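Local coordinates for protein putative citrate lyase (Ralstonia eutropha, PDB 3QQW) that probably acts as a magnesium-dependent lyase of the HpcH/HpaI aldolase and citrate lyase family, possibly cleaving (S)-citramalyl-CoA, at residues G86-D91 with Y114-K119; V148-E153 with P168-L173. All coordinates share one frame; numbering follows the deposited sequence.

Contact 1 of 2, residues G86-D91 with Y114-K119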
# COMPACT_ATOMS: atom_id res chain seq x y z
N GLY C 86 -24.02 18.27 12.33
CA GLY C 86 -22.93 18.93 11.63
C GLY C 86 -23.40 19.37 10.25
O GLY C 86 -24.57 19.19 9.90
N ALA C 87 -22.50 19.93 9.45
CA ALA C 87 -22.86 20.38 8.11
C ALA C 87 -21.80 20.05 7.10
O ALA C 87 -20.62 20.18 7.38
CB ALA C 87 -23.13 21.88 8.11
N ARG C 88 -22.21 19.67 5.90
CA ARG C 88 -21.26 19.47 4.81
C ARG C 88 -21.33 20.72 3.97
O ARG C 88 -22.38 21.02 3.41
CB ARG C 88 -21.51 18.19 3.96
CG ARG C 88 -20.63 18.20 2.72
CD ARG C 88 -20.44 16.93 1.95
NE ARG C 88 -21.69 16.33 1.48
CZ ARG C 88 -21.77 15.15 0.88
NH1 ARG C 88 -20.67 14.45 0.59
NH2 ARG C 88 -22.96 14.66 0.52
N ILE C 89 -20.23 21.46 3.90
CA ILE C 89 -20.10 22.66 3.10
C ILE C 89 -19.69 22.24 1.69
O ILE C 89 -19.44 21.08 1.46
CB ILE C 89 -19.06 23.61 3.79
CG1 ILE C 89 -17.61 22.98 3.79
CG2 ILE C 89 -19.55 23.96 5.24
CD1 ILE C 89 -16.47 23.91 4.17
N HIS C 90 -19.59 23.17 0.76
CA HIS C 90 -19.15 22.94 -0.60
C HIS C 90 -17.62 22.68 -0.64
O HIS C 90 -16.91 23.01 0.31
CB HIS C 90 -19.53 24.15 -1.49
CG HIS C 90 -21.01 24.23 -1.76
ND1 HIS C 90 -21.87 24.91 -0.89
CD2 HIS C 90 -21.74 23.69 -2.76
CE1 HIS C 90 -23.08 24.78 -1.42
NE2 HIS C 90 -23.04 24.06 -2.55
N ASP C 91 -17.11 22.08 -1.74
CA ASP C 91 -15.71 21.73 -1.86
C ASP C 91 -14.78 22.97 -1.93
O ASP C 91 -15.24 24.07 -2.24
CB ASP C 91 -15.51 20.79 -3.05
CG ASP C 91 -15.65 21.45 -4.37
OD1 ASP C 91 -16.78 21.44 -4.92
OD2 ASP C 91 -14.65 21.96 -4.88
N TYR C 114 -19.68 19.58 13.87
CA TYR C 114 -18.56 19.43 12.95
C TYR C 114 -18.87 20.03 11.59
O TYR C 114 -20.04 20.29 11.26
CB TYR C 114 -18.17 17.93 12.75
CG TYR C 114 -19.33 17.07 12.33
CD1 TYR C 114 -19.65 16.90 10.99
CD2 TYR C 114 -20.10 16.40 13.28
CE1 TYR C 114 -20.75 16.12 10.59
CE2 TYR C 114 -21.20 15.63 12.90
CZ TYR C 114 -21.52 15.50 11.56
OH TYR C 114 -22.58 14.71 11.19
N ILE C 115 -17.82 20.18 10.76
CA ILE C 115 -17.94 20.59 9.38
C ILE C 115 -17.32 19.48 8.54
O ILE C 115 -16.20 19.04 8.81
CB ILE C 115 -17.33 21.99 9.09
CG1 ILE C 115 -18.24 23.08 9.65
CG2 ILE C 115 -17.06 22.21 7.59
CD1 ILE C 115 -17.57 24.36 9.82
N THR C 116 -18.08 19.02 7.55
CA THR C 116 -17.64 18.01 6.59
C THR C 116 -17.15 18.77 5.36
O THR C 116 -17.87 19.59 4.78
CB THR C 116 -18.74 17.02 6.34
OG1 THR C 116 -19.03 16.36 7.57
CG2 THR C 116 -18.35 15.98 5.30
N VAL C 117 -15.88 18.52 5.00
CA VAL C 117 -15.20 19.17 3.87
C VAL C 117 -15.08 18.14 2.73
O VAL C 117 -14.38 17.13 2.87
CB VAL C 117 -13.82 19.74 4.30
CG1 VAL C 117 -13.11 20.42 3.14
CG2 VAL C 117 -13.95 20.68 5.49
N PRO C 118 -15.71 18.42 1.59
CA PRO C 118 -15.68 17.44 0.50
C PRO C 118 -14.69 17.75 -0.62
O PRO C 118 -14.26 18.89 -0.78
CB PRO C 118 -17.10 17.54 -0.06
CG PRO C 118 -17.45 18.98 0.11
CD PRO C 118 -16.63 19.53 1.27
N LYS C 119 -14.40 16.72 -1.44
CA LYS C 119 -13.67 16.82 -2.69
C LYS C 119 -12.36 17.63 -2.67
O LYS C 119 -12.00 18.22 -3.70
CB LYS C 119 -14.61 17.44 -3.74
CG LYS C 119 -15.43 16.44 -4.53
CD LYS C 119 -16.70 17.12 -5.09
CE LYS C 119 -17.87 16.18 -5.27
NZ LYS C 119 -18.38 15.64 -3.98
O HOH W 1 -11.67 20.67 -4.80

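Contact 2 of 2, residues V148-E153 with P168-L173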
# COMPACT_ATOMS: atom_id res chain seq x y z
N VAL C 148 -13.47 18.82 12.36
CA VAL C 148 -13.57 18.71 10.91
C VAL C 148 -13.57 17.23 10.48
O VAL C 148 -12.86 16.40 11.06
CB VAL C 148 -12.42 19.51 10.22
CG1 VAL C 148 -12.51 19.42 8.71
CG2 VAL C 148 -12.41 20.97 10.67
N HIS C 149 -14.41 16.93 9.48
CA HIS C 149 -14.55 15.64 8.80
C HIS C 149 -14.08 15.88 7.39
O HIS C 149 -14.60 16.77 6.71
CB HIS C 149 -15.99 15.12 8.82
CG HIS C 149 -16.53 14.79 10.18
ND1 HIS C 149 -17.71 14.07 10.32
CD2 HIS C 149 -16.07 15.12 11.42
CE1 HIS C 149 -17.93 13.97 11.62
NE2 HIS C 149 -16.96 14.60 12.32
N VAL C 150 -13.06 15.14 6.96
CA VAL C 150 -12.49 15.36 5.63
C VAL C 150 -12.78 14.18 4.72
O VAL C 150 -12.45 13.04 5.05
CB VAL C 150 -10.96 15.67 5.71
CG1 VAL C 150 -10.36 15.89 4.34
CG2 VAL C 150 -10.71 16.88 6.59
N LEU C 151 -13.38 14.46 3.57
CA LEU C 151 -13.60 13.43 2.56
C LEU C 151 -12.32 13.13 1.83
O LEU C 151 -11.62 14.05 1.38
CB LEU C 151 -14.66 13.88 1.54
CG LEU C 151 -16.13 13.46 1.71
CD1 LEU C 151 -16.30 11.96 1.72
CD2 LEU C 151 -16.74 14.10 2.89
N ILE C 152 -12.00 11.83 1.71
CA ILE C 152 -10.88 11.32 0.91
C ILE C 152 -11.56 10.68 -0.27
O ILE C 152 -12.12 9.59 -0.15
CB ILE C 152 -9.94 10.39 1.71
CG1 ILE C 152 -9.42 11.10 3.02
CG2 ILE C 152 -8.78 9.87 0.82
CD1 ILE C 152 -8.63 12.46 2.84
N GLU C 153 -11.69 11.46 -1.38
CA GLU C 153 -12.44 11.00 -2.55
C GLU C 153 -11.82 11.46 -3.87
O GLU C 153 -12.49 11.47 -4.91
CB GLU C 153 -13.90 11.45 -2.45
CG GLU C 153 -14.15 12.94 -2.31
CD GLU C 153 -15.58 13.31 -1.96
OE1 GLU C 153 -16.46 12.42 -2.02
OE2 GLU C 153 -15.82 14.48 -1.60
N PRO C 168 -4.70 19.86 12.02
CA PRO C 168 -5.43 20.02 13.29
C PRO C 168 -6.95 19.96 13.17
O PRO C 168 -7.52 20.34 12.15
CB PRO C 168 -5.01 21.42 13.77
CG PRO C 168 -4.65 22.17 12.51
CD PRO C 168 -4.02 21.12 11.63
N ASN C 169 -7.59 19.54 14.26
CA ASN C 169 -9.04 19.48 14.45
C ASN C 169 -9.78 18.50 13.55
O ASN C 169 -10.99 18.55 13.50
CB ASN C 169 -9.68 20.87 14.35
CG ASN C 169 -8.99 21.90 15.21
OD1 ASN C 169 -8.52 21.61 16.32
ND2 ASN C 169 -8.85 23.11 14.70
N ILE C 170 -9.08 17.56 12.91
CA ILE C 170 -9.76 16.52 12.13
C ILE C 170 -10.10 15.41 13.09
O ILE C 170 -9.25 14.96 13.88
CB ILE C 170 -8.93 16.03 10.90
CG1 ILE C 170 -8.65 17.20 9.92
CG2 ILE C 170 -9.61 14.83 10.16
CD1 ILE C 170 -7.70 16.83 8.79
N GLU C 171 -11.35 14.98 13.07
CA GLU C 171 -11.77 13.86 13.93
C GLU C 171 -12.27 12.71 13.07
O GLU C 171 -12.31 11.58 13.55
CB GLU C 171 -12.79 14.28 15.00
CG GLU C 171 -14.12 14.73 14.42
CD GLU C 171 -15.24 14.94 15.42
OE1 GLU C 171 -14.96 14.99 16.65
OE2 GLU C 171 -16.39 15.11 14.97
N VAL C 172 -12.60 12.97 11.79
CA VAL C 172 -13.05 11.93 10.87
C VAL C 172 -12.40 12.10 9.48
O VAL C 172 -12.26 13.22 8.99
CB VAL C 172 -14.60 11.84 10.72
CG1 VAL C 172 -15.00 10.87 9.62
CG2 VAL C 172 -15.30 11.48 12.01
N LEU C 173 -12.04 10.96 8.86
CA LEU C 173 -11.66 10.82 7.45
C LEU C 173 -12.76 10.00 6.83
O LEU C 173 -13.04 8.89 7.28
CB LEU C 173 -10.28 10.20 7.21
CG LEU C 173 -9.04 10.97 7.70
CD1 LEU C 173 -7.77 10.28 7.24
CD2 LEU C 173 -9.05 12.44 7.19

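Contact 1 of 2, residues G86-D91 with Y114-K119
With chi1 at 54°, the CG of Tyr114 sits between its own backbone N and carbonyl carbon, and this folds the phenol back beneath Gly86. The CA of Gly86 rests over the ring centre, 3.7 Å from the centroid of the Tyr114 ring, in a CH-pi contact. Glycine suits the place because a CB would point at the ring and collide with it. Next to them, Ala87 pairs with Ile115 and Arg88 with Thr116 in the parallel strands 85-88 and 115-117, which with helix 97-107 make a beta-alpha-beta unit of the TIM barrel. The peptides zip from Tyr114 O to Ala87 N, from Ala87 O to Thr116 N (2.8 Å) and from Thr116 O to Ile89 N.

Arg88 and Thr116 point into the barrel, their CB atoms 3.8 Å apart. The Arg88 chain runs out over Thr116 CG2 and Pro118 CB before bending at chi3; Arg88 is predicted to bind substrate, and its guanidinium forms a salt bridge with Asp54. On the Ala87 and Ile115 side, turned to helix 97-107, the branched Ile89 lays CG2 and CD1 against Ile115 CG2, an apolar fit for a buried layer. Beyond the strands, the Lys119 ammonium forms salt bridges with Glu56 and Asp179, while its CB lies 3.5 Å from Asp91 CB. Asp91 OD2 hydrogen-bonds Ser93 OG, and a water lies within hydrogen-bonding distance of Lys119 O (2.7 Å) and Asp91 OD2 (3.2 Å).

Contact 2 of 2, residues V148-E153 with P168-L173
His149 and Glu171 meet side chain to side chain at the start of two neighbouring parallel strands of the barrel, 148-152 and 170-175. The imidazole CG is anti to the carbonyl carbon of His149 (chi1 -64°), which sets one ring face against Val172 and turns the NE2 edge towards Glu171. On Glu171, chi1 of 65° lifts CG between N and the carbonyl carbon, and the chain then runs extended, carrying the carboxylate across to the ring edge. There His149 NE2 donates to Glu171 OE2 over 2.8 Å in a nearly straight bond. The acceptor lies in the ring plane and uses its anti lone pair, although the carboxylate is turned 40° from the imidazole.

Val172 covers one face of the same ring: its CG2 stands over the centre, 3.6 Å from the centroid of the His149 ring. A beta-branched valine keeps that methyl close to the backbone, where it can act as a short, rigid lid. Both partners can reach His149 because of a beta bulge: Val148 pairs with Ile170 but His149 with Val172, and the extra residue is Glu171. Its N bonds to Val148 O at 2.9 Å, while Val150 N takes Val172 O.

On the other face, Val148, Val150, Ile170 and Leu173 make an apolar layer. Val150 CG2 meets Ile170 CD1 at 3.7 Å, and Leu173 brings CD2 to within 4.0 Å of Val150 CB, branched side chains that fill the space beneath helices 123-139 and 161-164.

The imidazole also stacks on Tyr114, and its ND1 has a weak hydrogen bond to Glu26. Approached by a carboxylate oxygen at each nitrogen and by Val172 over a face, the ring is probably restricted in its rotation.

From the N terminus, the chain leaves strand 85-88, passes through helix 97-107 and returns on strand 115-117, where contact 1 closes that loop. Helix 123-139 then leads to strand 148-152, and contact 2 closes a second, shorter loop through helices 155-159 and 161-164. The loops follow in series, neither nested nor crossing. Strands 115-117 and 148-152 are neighbours, so the two contacts join four consecutive barrel strands, the third to the sixth. Across the seam, His149 O bonds to Val117 N, and Thr116 CG2 packs on Leu151 CD2. Glu153, predicted to bind magnesium and substrate, bonds Lys119 N through OE2, placing the C-terminal ends of 114-119 and 148-153 at the predicted active site.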